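Local coordinates for protein AA9 family lytic polysaccharide monooxygenase D (Myceliophthora thermophila, PDB 5UFV) that uses an active-site copper to oxidatively break the glycosidic bonds of cellulose, depolymerising crystalline and amorphous polysaccharide with oxidation at C1, at residues Asp26-Gln31 / Leu56-Ala61; Trp83-Pro88 / Asp95-Gly100; Trp101-Glu106 / Pro222-Gly227. All coordinates share one frame; numbering follows the deposited sequence.

In the fold
Three contacts spaced along one chain illustrate how a β-sandwich gathers its loops and its C-terminal tail. Contact 1 comes first and closes a loop of 24 residues that carries the short helix 45-48, bringing 26-28 against 56-58, the lead into edge strand 58-60. Contact 2 closes a far shorter excursion, the connection between neighbouring strands 80-86 and 101-107. Contact 3 starts on the second of these strands and waits 115 residues, through four further strands, for the C-terminal tail. The three follow in series, without nesting or crossing. Contacts 2 and 3 share the strand pairing, M84 N bonding to F102 O, while W30 of contact 1 packs on D95 of contact 2.

Contact 1 of 3, residues Asp26-Gln31 / Leu56-Ala61; sequences DVIQWQ and LYAEAA
The backbones of V27 and L56 meet with the chain running in broadly the same direction on both sides, 38° apart, and L56 N donates to V27 O at 3.1 Å. A second, softer link follows one residue on, where the CA-H of I28 is directed at L56 O, the CA-to-O distance being 3.4 Å. L56 O is also held by the amide of Q174, so this carbonyl faces both the loop and strand 167-177.

The side chain of L56 leans over D26 and V27 of the other segment. Its CB lies 3.4 Å from V27 O, and beyond it the branch point CG rests 3.7 Å from D26 CB, with CD1 lying alongside the D26 carbonyl. I28 reaches the other way, to Y57 and A58. Its CG1 sits between the backbone N and the carbonyl carbon (chi1 65°), which sends CG2 to the side of the Y57 peptide, 3.6 Å from Y57 C, and lets CD1 reach toward A58 CB at 4.3 Å. One isoleucine thus covers the start of the edge strand with both of its branches.

Beyond the pair, I28 packs on Y7 and I9 of strand 4-9 and on A173 of strand 167-177, strands belonging to different sheets. A loop isoleucine wedged in this way beside edge strand 58-60 belongs to the hydrophobic interior of the β-sandwich characteristic of AA9 monooxygenases.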
ATOM      1  N   ASP A  26       7.532  20.831   5.434  1.00 37.14           N
ATOM      2  CA  ASP A  26       7.929  19.532   5.988  1.00 34.31           C
ATOM      3  C   ASP A  26       6.740  18.572   6.155  1.00 31.11           C
ATOM      4  O   ASP A  26       5.724  18.948   6.734  1.00 32.12           O
ATOM      5  CB  ASP A  26       8.611  19.722   7.343  1.00 35.26           C
ATOM      6  CG  ASP A  26      10.015  20.355   7.238  1.00 36.84           C
ATOM      7  OD1 ASP A  26      10.620  20.338   6.149  1.00 34.17           O
ATOM      8  OD2 ASP A  26      10.517  20.882   8.274  1.00 38.75           O
ATOM      9  N   VAL A  27       6.873  17.344   5.654  1.00 27.28           N
ATOM     10  CA  VAL A  27       5.841  16.309   5.837  1.00 26.50           C
ATOM     11  C   VAL A  27       6.427  14.930   6.176  1.00 25.77           C
ATOM     12  O   VAL A  27       7.630  14.755   6.215  1.00 26.27           O
ATOM     13  CB  VAL A  27       4.891  16.225   4.606  1.00 26.77           C
ATOM     14  CG1 VAL A  27       4.059  17.517   4.437  1.00 26.12           C
ATOM     15  CG2 VAL A  27       5.668  15.920   3.323  1.00 25.85           C
ATOM     16  N   ILE A  28       5.576  13.953   6.477  1.00 25.91           N
ATOM     17  CA  ILE A  28       6.047  12.580   6.772  1.00 24.77           C
ATOM     18  C   ILE A  28       6.117  11.703   5.501  1.00 23.97           C
ATOM     19  O   ILE A  28       6.776  10.662   5.479  1.00 22.54           O
ATOM     20  CB  ILE A  28       5.181  11.889   7.843  1.00 25.12           C
ATOM     21  CG1 ILE A  28       3.747  11.671   7.344  1.00 25.09           C
ATOM     22  CG2 ILE A  28       5.141  12.696   9.140  1.00 25.48           C
ATOM     23  CD1 ILE A  28       2.985  10.622   8.135  1.00 25.17           C
ATOM     24  N   GLN A  29       5.452  12.172   4.445  1.00 24.16           N
ATOM     25  CA  GLN A  29       5.272  11.429   3.204  1.00 24.94           C
ATOM     26  C   GLN A  29       6.375  11.712   2.166  1.00 25.35           C
ATOM     27  O   GLN A  29       6.768  12.869   1.960  1.00 25.72           O
ATOM     28  CB  GLN A  29       3.902  11.785   2.591  1.00 24.92           C
ATOM     29  CG  GLN A  29       3.393  10.783   1.569  1.00 24.69           C
ATOM     30  CD  GLN A  29       2.068  11.194   0.938  1.00 24.45           C
ATOM     31  OE1 GLN A  29       1.891  12.349   0.542  1.00 28.48           O
ATOM     32  NE2 GLN A  29       1.137  10.265   0.843  1.00 22.64           N
ATOM     33  N   TRP A  30       6.834  10.651   1.506  1.00 24.65           N
ATOM     34  CA  TRP A  30       7.785  10.742   0.407  1.00 24.41           C
ATOM     35  C   TRP A  30       7.080  11.323  -0.801  1.00 24.62           C
ATOM     36  O   TRP A  30       5.882  11.202  -0.936  1.00 24.57           O
ATOM     37  CB  TRP A  30       8.346   9.356   0.083  1.00 24.07           C
ATOM     38  CG  TRP A  30       9.358   8.873   1.061  1.00 23.93           C
ATOM     39  CD1 TRP A  30       9.433   9.174   2.389  1.00 26.16           C
ATOM     40  CD2 TRP A  30      10.423   7.976   0.802  1.00 24.78           C
ATOM     41  NE1 TRP A  30      10.514   8.532   2.976  1.00 26.82           N
ATOM     42  CE2 TRP A  30      11.129   7.785   2.013  1.00 25.94           C
ATOM     43  CE3 TRP A  30      10.866   7.313  -0.340  1.00 25.75           C
ATOM     44  CZ2 TRP A  30      12.234   6.986   2.100  1.00 26.01           C
ATOM     45  CZ3 TRP A  30      11.967   6.511  -0.242  1.00 25.70           C
ATOM     46  CH2 TRP A  30      12.642   6.361   0.959  1.00 26.33           C
ATOM     47  N   GLN A  31       7.831  11.967  -1.676  1.00 25.71           N
ATOM     48  CA  GLN A  31       7.242  12.750  -2.751  1.00 25.37           C
ATOM     49  C   GLN A  31       6.555  11.813  -3.716  1.00 25.93           C
ATOM     50  O   GLN A  31       6.913  10.659  -3.848  1.00 28.79           O
ATOM     51  CB  GLN A  31       8.300  13.562  -3.519  1.00 25.21           C
ATOM     52  CG  GLN A  31       9.214  14.458  -2.687  1.00 25.20           C
ATOM     53  CD  GLN A  31      10.428  13.720  -2.125  1.00 26.09           C
ATOM     54  OE1 GLN A  31      10.423  12.482  -1.991  1.00 27.02           O
ATOM     55  NE2 GLN A  31      11.470  14.464  -1.790  1.00 25.22           N
ATOM     56  N   LEU A  56       9.965  14.723   8.208  1.00 27.18           N
ATOM     57  CA  LEU A  56       9.302  14.364   9.452  1.00 28.19           C
ATOM     58  C   LEU A  56       8.915  12.891   9.530  1.00 27.67           C
ATOM     59  O   LEU A  56       8.926  12.190   8.534  1.00 26.98           O
ATOM     60  CB  LEU A  56       8.030  15.196   9.610  1.00 28.27           C
ATOM     61  CG  LEU A  56       8.219  16.700   9.514  1.00 29.04           C
ATOM     62  CD1 LEU A  56       6.885  17.415   9.735  1.00 28.70           C
ATOM     63  CD2 LEU A  56       9.294  17.197  10.484  1.00 29.13           C
ATOM     64  N   TYR A  57       8.530  12.478  10.733  1.00 28.92           N
ATOM     65  CA  TYR A  57       8.018  11.142  11.036  1.00 29.74           C
ATOM     66  C   TYR A  57       6.811  11.275  11.979  1.00 30.68           C
ATOM     67  O   TYR A  57       6.684  12.259  12.699  1.00 29.84           O
ATOM     68  CB  TYR A  57       9.080  10.294  11.728  1.00 30.44           C
ATOM     69  CG  TYR A  57       9.664  10.985  12.934  1.00 32.10           C
ATOM     70  CD1 TYR A  57       9.019  10.934  14.159  1.00 33.40           C
ATOM     71  CD2 TYR A  57      10.849  11.746  12.834  1.00 32.23           C
ATOM     72  CE1 TYR A  57       9.536  11.591  15.268  1.00 34.92           C
ATOM     73  CE2 TYR A  57      11.368  12.403  13.927  1.00 33.04           C
ATOM     74  CZ  TYR A  57      10.705  12.320  15.142  1.00 35.66           C
ATOM     75  OH  TYR A  57      11.191  12.971  16.250  1.00 38.51           O
ATOM     76  N   ALA A  58       5.915  10.295  11.944  1.00 30.71           N
ATOM     77  CA  ALA A  58       4.862  10.194  12.937  1.00 32.09           C
ATOM     78  C   ALA A  58       5.301   9.192  14.018  1.00 33.83           C
ATOM     79  O   ALA A  58       5.910   8.173  13.705  1.00 35.11           O
ATOM     80  CB  ALA A  58       3.581   9.732  12.271  1.00 31.79           C
ATOM     81  N   GLU A  59       5.001   9.484  15.279  1.00 36.45           N
ATOM     82  CA  GLU A  59       5.217   8.522  16.369  1.00 39.56           C
ATOM     83  C   GLU A  59       4.065   7.564  16.448  1.00 38.17           C
ATOM     84  O   GLU A  59       2.914   7.930  16.199  1.00 39.29           O
ATOM     85  CB  GLU A  59       5.399   9.217  17.722  1.00 43.65           C
ATOM     86  CG  GLU A  59       6.563  10.213  17.721  1.00 48.67           C
ATOM     87  CD  GLU A  59       7.476  10.142  18.938  1.00 54.25           C
ATOM     88  OE1 GLU A  59       7.042   9.687  20.032  1.00 57.52           O
ATOM     89  OE2 GLU A  59       8.647  10.561  18.784  1.00 57.41           O
ATOM     90  N   ALA A  60       4.379   6.323  16.776  1.00 37.58           N
ATOM     91  CA  ALA A  60       3.362   5.303  16.968  1.00 37.50           C
ATOM     92  C   ALA A  60       3.938   4.115  17.698  1.00 38.83           C
ATOM     93  O   ALA A  60       5.105   3.773  17.549  1.00 38.58           O
ATOM     94  CB  ALA A  60       2.786   4.841  15.642  1.00 36.60           C
ATOM     95  N   ALA A  61       3.100   3.495  18.500  1.00 39.72           N
ATOM     96  CA  ALA A  61       3.462   2.278  19.172  1.00 41.44           C
ATOM     97  C   ALA A  61       2.764   1.122  18.464  1.00 40.99           C
ATOM     98  O   ALA A  61       1.787   1.314  17.731  1.00 38.80           O
ATOM     99  CB  ALA A  61       3.037   2.345  20.638  1.00 42.41           C
TER

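Contact 2 of 3, residues Trp83-Pro88 / Asp95-Gly100; sequences WMYKCP and DGSGAG
Y85 OH donates to S97 O over a short 2.5 Å, meeting the carbonyl in its plane and on a lone pair. The acceptor also lies in the plane of the phenol ring, at its edge, so the two flat groups share an in-plane approach. The ring is carried there by chi1 of 177°, which sets CG opposite the backbone N and extends the phenol from the strand into the facing loop.

G96 covers one face of this ring. Its CA stands 3.8 Å from the ring centroid and only 21° off the normal, a CH-pi contact displaced somewhat toward the rim. G100 approaches obliquely, its carbonyl carbon 3.5 Å from Y85 CD2. Both are glycines, and their bare backbone is what lies against the tyrosine.

The setting is a β-hairpin connection: strand 80-86 leads into a loop and returns as its antiparallel neighbour 101-107, the C87-C94 disulfide closing a smaller loop within it. W101, next along the chain after G100, adds to the enclosure, its ring meeting that of Y85 and its NE1 bonding to G96 O.

The loop is shaped further by D95. Its OD1 accepts from S97 OG at 2.7 Å, on the syn side, and from S97 N at 3.0 Å, on the anti side; both donors sit above the same face of the carboxylate, a little over 30° out of its plane. The backbone bond defines an Asx turn, and the pair fixes the residue that offers its carbonyl to the phenol. A99 then centres an inverse gamma turn, closed by a weak bond from G100 N to G98 O.

Near G100 the two backbones are joined through water: one molecule accepts from K86 N at 2.9 Å and donates to G100 O at 2.8 Å.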
ATOM      1  N   TRP A  83       2.150  -2.041   3.474  1.00 26.96           N
ATOM      2  CA  TRP A  83       3.394  -2.668   3.826  1.00 27.13           C
ATOM      3  C   TRP A  83       4.188  -1.784   4.733  1.00 26.98           C
ATOM      4  O   TRP A  83       3.973  -0.597   4.804  1.00 26.85           O
ATOM      5  CB  TRP A  83       4.283  -2.839   2.608  1.00 28.38           C
ATOM      6  CG  TRP A  83       3.717  -3.494   1.383  1.00 29.46           C
ATOM      7  CD1 TRP A  83       2.769  -2.992   0.537  1.00 29.33           C
ATOM      8  CD2 TRP A  83       4.147  -4.734   0.810  1.00 29.74           C
ATOM      9  NE1 TRP A  83       2.547  -3.872  -0.503  1.00 29.56           N
ATOM     10  CE2 TRP A  83       3.386  -4.941  -0.363  1.00 28.97           C
ATOM     11  CE3 TRP A  83       5.099  -5.690   1.176  1.00 31.28           C
ATOM     12  CZ2 TRP A  83       3.554  -6.047  -1.169  1.00 29.57           C
ATOM     13  CZ3 TRP A  83       5.262  -6.800   0.367  1.00 31.34           C
ATOM     14  CH2 TRP A  83       4.503  -6.965  -0.791  1.00 30.44           C
ATOM     15  N   MET A  84       5.189  -2.378   5.353  1.00 27.90           N
ATOM     16  CA  MET A  84       6.126  -1.673   6.183  1.00 28.36           C
ATOM     17  C   MET A  84       7.523  -2.176   5.895  1.00 28.24           C
ATOM     18  O   MET A  84       7.713  -3.207   5.272  1.00 27.92           O
ATOM     19  CB  MET A  84       5.787  -1.860   7.670  1.00 29.94           C
ATOM     20  CG  MET A  84       4.594  -1.049   8.107  1.00 31.01           C
ATOM     21  SD  MET A  84       4.215  -1.069   9.883  1.00 36.31           S
ATOM     22  CE  MET A  84       5.370   0.146  10.531  1.00 33.98           C
ATOM     23  N   TYR A  85       8.503  -1.432   6.378  1.00 28.94           N
ATOM     24  CA  TYR A  85       9.886  -1.688   6.049  1.00 30.08           C
ATOM     25  C   TYR A  85      10.715  -1.088   7.153  1.00 32.15           C
ATOM     26  O   TYR A  85      10.592   0.100   7.451  1.00 30.52           O
ATOM     27  CB  TYR A  85      10.226  -1.043   4.697  1.00 28.48           C
ATOM     28  CG  TYR A  85      11.658  -1.178   4.278  1.00 28.25           C
ATOM     29  CD1 TYR A  85      12.662  -0.426   4.883  1.00 28.96           C
ATOM     30  CD2 TYR A  85      12.009  -2.030   3.264  1.00 28.60           C
ATOM     31  CE1 TYR A  85      13.986  -0.550   4.507  1.00 29.36           C
ATOM     32  CE2 TYR A  85      13.324  -2.153   2.863  1.00 30.02           C
ATOM     33  CZ  TYR A  85      14.317  -1.411   3.489  1.00 30.13           C
ATOM     34  OH  TYR A  85      15.621  -1.554   3.069  1.00 29.15           O
ATOM     35  N   LYS A  86      11.559  -1.923   7.741  1.00 35.86           N
ATOM     36  CA  LYS A  86      12.419  -1.515   8.828  1.00 40.74           C
ATOM     37  C   LYS A  86      13.681  -0.833   8.310  1.00 40.35           C
ATOM     38  O   LYS A  86      14.565  -1.496   7.781  1.00 44.34           O
ATOM     39  CB  LYS A  86      12.796  -2.740   9.654  1.00 44.86           C
ATOM     40  CG  LYS A  86      13.759  -2.463  10.800  1.00 48.99           C
ATOM     41  CD  LYS A  86      13.044  -1.997  12.038  1.00 51.89           C
ATOM     42  CE  LYS A  86      13.999  -1.370  13.048  1.00 55.05           C
ATOM     43  NZ  LYS A  86      14.935  -2.363  13.613  1.00 57.83           N
ATOM     44  N   CYS A  87      13.774   0.477   8.491  1.00 39.38           N
ATOM     45  CA  CYS A  87      14.978   1.197   8.127  1.00 41.38           C
ATOM     46  C   CYS A  87      16.163   0.732   9.000  1.00 40.74           C
ATOM     47  O   CYS A  87      16.051   0.678  10.215  1.00 40.27           O
ATOM     48  CB  CYS A  87      14.779   2.727   8.252  1.00 42.89           C
ATOM     49  SG  CYS A  87      13.649   3.452   7.034  1.00 46.03           S
ATOM     50  N   PRO A  88      17.305   0.410   8.372  1.00 40.01           N
ATOM     51  CA  PRO A  88      18.495   0.004   9.128  1.00 40.12           C
ATOM     52  C   PRO A  88      18.926   1.039  10.144  1.00 39.88           C
ATOM     53  O   PRO A  88      19.353   0.672  11.238  1.00 40.35           O
ATOM     54  CB  PRO A  88      19.588  -0.137   8.052  1.00 41.00           C
ATOM     55  CG  PRO A  88      18.881  -0.215   6.744  1.00 40.20           C
ATOM     56  CD  PRO A  88      17.548   0.459   6.912  1.00 38.98           C
ATOM     57  N   ASP A  95      16.561   3.918   1.600  1.00 35.96           N
ATOM     58  CA  ASP A  95      15.972   3.960   0.246  1.00 35.54           C
ATOM     59  C   ASP A  95      14.880   2.875   0.001  1.00 33.56           C
ATOM     60  O   ASP A  95      14.240   2.854  -1.052  1.00 32.53           O
ATOM     61  CB  ASP A  95      17.072   3.826  -0.816  1.00 39.49           C
ATOM     62  CG  ASP A  95      18.029   2.646  -0.548  1.00 45.02           C
ATOM     63  OD1 ASP A  95      17.603   1.644   0.077  1.00 47.14           O
ATOM     64  OD2 ASP A  95      19.219   2.719  -0.960  1.00 50.41           O
ATOM     65  N   GLY A  96      14.691   1.973   0.957  1.00 31.53           N
ATOM     66  CA  GLY A  96      13.657   0.954   0.873  1.00 30.76           C
ATOM     67  C   GLY A  96      14.088  -0.230   0.054  1.00 30.80           C
ATOM     68  O   GLY A  96      13.247  -0.991  -0.466  1.00 30.12           O
ATOM     69  N   SER A  97      15.398  -0.410  -0.069  1.00 31.20           N
ATOM     70  CA  SER A  97      15.919  -1.431  -0.993  1.00 32.58           C
ATOM     71  C   SER A  97      16.120  -2.744  -0.282  1.00 32.61           C
ATOM     72  O   SER A  97      16.181  -2.792   0.949  1.00 31.12           O
ATOM     73  CB  SER A  97      17.245  -1.002  -1.595  1.00 33.97           C
ATOM     74  OG  SER A  97      18.198  -0.877  -0.557  1.00 36.18           O
ATOM     75  N   GLY A  98      16.229  -3.798  -1.074  1.00 33.14           N
ATOM     76  CA  GLY A  98      16.365  -5.147  -0.534  1.00 35.18           C
ATOM     77  C   GLY A  98      15.029  -5.741  -0.113  1.00 36.11           C
ATOM     78  O   GLY A  98      13.966  -5.172  -0.366  1.00 36.56           O
ATOM     79  N   ALA A  99      15.084  -6.893   0.544  1.00 36.93           N
ATOM     80  CA  ALA A  99      13.894  -7.638   0.903  1.00 35.13           C
ATOM     81  C   ALA A  99      13.578  -7.328   2.333  1.00 35.75           C
ATOM     82  O   ALA A  99      13.734  -8.157   3.216  1.00 38.07           O
ATOM     83  CB  ALA A  99      14.121  -9.119   0.705  1.00 35.83           C
ATOM     84  N   GLY A 100      13.158  -6.094   2.558  1.00 35.13           N
ATOM     85  CA  GLY A 100      12.730  -5.653   3.864  1.00 33.76           C
ATOM     86  C   GLY A 100      11.242  -5.428   3.944  1.00 32.71           C
ATOM     87  O   GLY A 100      10.702  -5.267   5.043  1.00 35.20           O
TER
HETATM   88  O   HOH W   1      12.080  -4.710   7.390  1.00 38.07           O

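Contact 3 of 3, residues Trp101-Glu106 / Pro222-Gly227; sequences WFKIDE and PPVFKG
With CG of F102 wedged between its backbone N and carbonyl carbon (chi1 59°) and CG of F225 trans to its own N (chi1 -176°), the two phenyl groups swing together. The edge of F225 is turned toward the face of F102 in an offset T-shaped pair, centroids 5.8 Å apart and planes at 84°; Y189 adds a further edge-to-face partner to F225.

Beside the rings, F225 N donates to K103 O at 2.8 Å, while a water links K103 N to P223 O. The K103 side chain, bent at its third torsion, turns its NZ to P222 O at 3.0 Å and to E106 OE1 at 2.9 Å, the latter a salt bridge; P220 O is another acceptor, so the ammonium is gripped by two tail carbonyls and a carboxylate. V224 fills in between: V224 CG1 lies 3.4 Å from I104 O. On its other branch, V224 CG2 lies 3.5 Å from E106 CD, the carboxylate carbon.

I104 and D105 both face V82, forming a classic beta bulge. Here 222-225, part of the C-terminal tail, runs nearly at right angles to 102-106, beside the bulge, where the chain turns a corner at I104 in the AA9 β-sandwich.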
ATOM      1  N   TRP A 101      10.548  -5.398   2.816  1.00 31.82           N
ATOM      2  CA  TRP A 101       9.107  -5.078   2.857  1.00 31.32           C
ATOM      3  C   TRP A 101       8.225  -6.242   3.296  1.00 32.87           C
ATOM      4  O   TRP A 101       8.268  -7.341   2.720  1.00 33.96           O
ATOM      5  CB  TRP A 101       8.615  -4.612   1.508  1.00 29.40           C
ATOM      6  CG  TRP A 101       9.253  -3.353   1.103  1.00 29.18           C
ATOM      7  CD1 TRP A 101      10.356  -3.231   0.346  1.00 28.80           C
ATOM      8  CD2 TRP A 101       8.832  -2.017   1.436  1.00 27.48           C
ATOM      9  NE1 TRP A 101      10.649  -1.920   0.166  1.00 29.54           N
ATOM     10  CE2 TRP A 101       9.730  -1.148   0.839  1.00 27.99           C
ATOM     11  CE3 TRP A 101       7.784  -1.483   2.187  1.00 27.43           C
ATOM     12  CZ2 TRP A 101       9.619   0.247   0.958  1.00 27.20           C
ATOM     13  CZ3 TRP A 101       7.660  -0.095   2.292  1.00 26.26           C
ATOM     14  CH2 TRP A 101       8.566   0.746   1.675  1.00 26.22           C
ATOM     15  N   PHE A 102       7.394  -5.994   4.292  1.00 32.31           N
ATOM     16  CA  PHE A 102       6.433  -6.982   4.707  1.00 32.71           C
ATOM     17  C   PHE A 102       5.036  -6.357   4.778  1.00 31.78           C
ATOM     18  O   PHE A 102       4.886  -5.199   5.132  1.00 30.39           O
ATOM     19  CB  PHE A 102       6.875  -7.590   6.047  1.00 34.09           C
ATOM     20  CG  PHE A 102       7.006  -6.582   7.161  1.00 34.19           C
ATOM     21  CD1 PHE A 102       8.199  -5.917   7.374  1.00 33.41           C
ATOM     22  CD2 PHE A 102       5.927  -6.305   8.002  1.00 34.90           C
ATOM     23  CE1 PHE A 102       8.325  -4.994   8.396  1.00 33.89           C
ATOM     24  CE2 PHE A 102       6.047  -5.376   9.030  1.00 34.91           C
ATOM     25  CZ  PHE A 102       7.252  -4.723   9.225  1.00 34.75           C
ATOM     26  N   LYS A 103       4.022  -7.150   4.436  1.00 33.07           N
ATOM     27  CA  LYS A 103       2.623  -6.731   4.514  1.00 32.49           C
ATOM     28  C   LYS A 103       2.115  -6.735   5.936  1.00 32.86           C
ATOM     29  O   LYS A 103       2.326  -7.695   6.679  1.00 34.29           O
ATOM     30  CB  LYS A 103       1.735  -7.660   3.680  1.00 33.11           C
ATOM     31  CG  LYS A 103       1.801  -7.358   2.191  1.00 33.64           C
ATOM     32  CD  LYS A 103       1.572  -8.572   1.303  1.00 34.50           C
ATOM     33  CE  LYS A 103       0.115  -9.006   1.252  1.00 35.30           C
ATOM     34  NZ  LYS A 103      -0.126 -10.107   0.283  1.00 35.23           N
ATOM     35  N   ILE A 104       1.400  -5.671   6.289  1.00 31.67           N
ATOM     36  CA  ILE A 104       0.648  -5.630   7.522  1.00 31.57           C
ATOM     37  C   ILE A 104      -0.867  -5.663   7.302  1.00 31.24           C
ATOM     38  O   ILE A 104      -1.598  -5.983   8.214  1.00 30.61           O
ATOM     39  CB  ILE A 104       1.023  -4.399   8.363  1.00 32.13           C
ATOM     40  CG1 ILE A 104       0.583  -3.119   7.702  1.00 31.15           C
ATOM     41  CG2 ILE A 104       2.532  -4.348   8.593  1.00 33.34           C
ATOM     42  CD1 ILE A 104       0.865  -1.916   8.569  1.00 32.71           C
ATOM     43  N   ASP A 105      -1.332  -5.311   6.110  1.00 31.28           N
ATOM     44  CA  ASP A 105      -2.762  -5.326   5.803  1.00 32.01           C
ATOM     45  C   ASP A 105      -2.995  -5.665   4.322  1.00 31.86           C
ATOM     46  O   ASP A 105      -2.107  -5.505   3.490  1.00 31.13           O
ATOM     47  CB  ASP A 105      -3.376  -3.969   6.149  1.00 32.29           C
ATOM     48  CG  ASP A 105      -4.866  -4.053   6.502  1.00 34.93           C
ATOM     49  OD1 ASP A 105      -5.395  -5.184   6.625  1.00 36.38           O
ATOM     50  OD2 ASP A 105      -5.516  -2.983   6.676  1.00 34.36           O
ATOM     51  N   GLU A 106      -4.180  -6.150   3.992  1.00 32.50           N
ATOM     52  CA  GLU A 106      -4.529  -6.422   2.593  1.00 33.39           C
ATOM     53  C   GLU A 106      -6.033  -6.637   2.460  1.00 32.37           C
ATOM     54  O   GLU A 106      -6.681  -7.070   3.392  1.00 29.86           O
ATOM     55  CB  GLU A 106      -3.810  -7.667   2.074  1.00 35.89           C
ATOM     56  CG  GLU A 106      -4.218  -8.941   2.829  1.00 38.97           C
ATOM     57  CD  GLU A 106      -3.654 -10.240   2.252  1.00 42.33           C
ATOM     58  OE1 GLU A 106      -2.797 -10.224   1.303  1.00 41.00           O
ATOM     59  OE2 GLU A 106      -4.087 -11.302   2.779  1.00 44.42           O
ATOM     60  N   PRO A 222       3.775 -11.771  -0.107  1.00 36.75           N
ATOM     61  CA  PRO A 222       3.808 -12.781   0.936  1.00 38.07           C
ATOM     62  C   PRO A 222       2.609 -12.684   1.861  1.00 39.38           C
ATOM     63  O   PRO A 222       1.933 -11.668   1.850  1.00 38.62           O
ATOM     64  CB  PRO A 222       5.100 -12.457   1.720  1.00 38.47           C
ATOM     65  CG  PRO A 222       5.815 -11.411   0.931  1.00 38.65           C
ATOM     66  CD  PRO A 222       4.759 -10.706   0.141  1.00 36.83           C
ATOM     67  N   PRO A 223       2.360 -13.734   2.678  1.00 41.49           N
ATOM     68  CA  PRO A 223       1.306 -13.670   3.692  1.00 41.00           C
ATOM     69  C   PRO A 223       1.494 -12.470   4.580  1.00 39.86           C
ATOM     70  O   PRO A 223       2.607 -12.008   4.745  1.00 39.95           O
ATOM     71  CB  PRO A 223       1.524 -14.942   4.530  1.00 43.61           C
ATOM     72  CG  PRO A 223       2.886 -15.446   4.170  1.00 44.92           C
ATOM     73  CD  PRO A 223       3.143 -14.981   2.769  1.00 43.13           C
ATOM     74  N   VAL A 224       0.414 -11.988   5.172  1.00 39.75           N
ATOM     75  CA  VAL A 224       0.478 -10.842   6.069  1.00 38.72           C
ATOM     76  C   VAL A 224       1.195 -11.178   7.370  1.00 39.25           C
ATOM     77  O   VAL A 224       0.928 -12.213   7.966  1.00 39.84           O
ATOM     78  CB  VAL A 224      -0.943 -10.359   6.434  1.00 39.79           C
ATOM     79  CG1 VAL A 224      -0.907  -9.236   7.477  1.00 39.77           C
ATOM     80  CG2 VAL A 224      -1.694  -9.925   5.177  1.00 38.64           C
ATOM     81  N   PHE A 225       2.047 -10.267   7.835  1.00 39.06           N
ATOM     82  CA  PHE A 225       2.652 -10.386   9.157  1.00 40.96           C
ATOM     83  C   PHE A 225       1.750  -9.876  10.276  1.00 44.65           C
ATOM     84  O   PHE A 225       1.362  -8.712  10.277  1.00 46.33           O
ATOM     85  CB  PHE A 225       3.964  -9.623   9.194  1.00 40.17           C
ATOM     86  CG  PHE A 225       4.693  -9.761  10.479  1.00 39.76           C
ATOM     87  CD1 PHE A 225       5.062 -11.006  10.941  1.00 42.55           C
ATOM     88  CD2 PHE A 225       4.985  -8.658  11.239  1.00 39.38           C
ATOM     89  CE1 PHE A 225       5.727 -11.152  12.149  1.00 44.31           C
ATOM     90  CE2 PHE A 225       5.646  -8.782  12.445  1.00 41.30           C
ATOM     91  CZ  PHE A 225       6.027 -10.031  12.899  1.00 43.75           C
ATOM     92  N   LYS A 226       1.459 -10.742  11.247  1.00 51.28           N
ATOM     93  CA  LYS A 226       0.492 -10.467  12.330  1.00 56.73           C
ATOM     94  C   LYS A 226       1.122 -10.067  13.667  1.00 57.38           C
ATOM     95  O   LYS A 226       0.456  -9.467  14.509  1.00 55.02           O
ATOM     96  CB  LYS A 226      -0.356 -11.712  12.612  1.00 60.44           C
ATOM     97  CG  LYS A 226      -1.103 -12.274  11.420  1.00 62.85           C
ATOM     98  CD  LYS A 226      -2.381 -11.498  11.109  1.00 63.88           C
ATOM     99  CE  LYS A 226      -3.139 -12.196   9.977  1.00 64.84           C
ATOM    100  NZ  LYS A 226      -4.534 -11.718   9.776  1.00 64.16           N
ATOM    101  N   GLY A 227       2.379 -10.445  13.879  1.00 61.52           N
ATOM    102  CA  GLY A 227       3.072 -10.168  15.131  1.00 63.79           C
ATOM    103  C   GLY A 227       2.744 -11.221  16.159  1.00 68.92           C
ATOM    104  O   GLY A 227       2.890 -12.423  15.903  1.00 69.08           O
TER
HETATM  105  O   HOH W   2       4.514 -10.223   4.308  1.00 39.88           O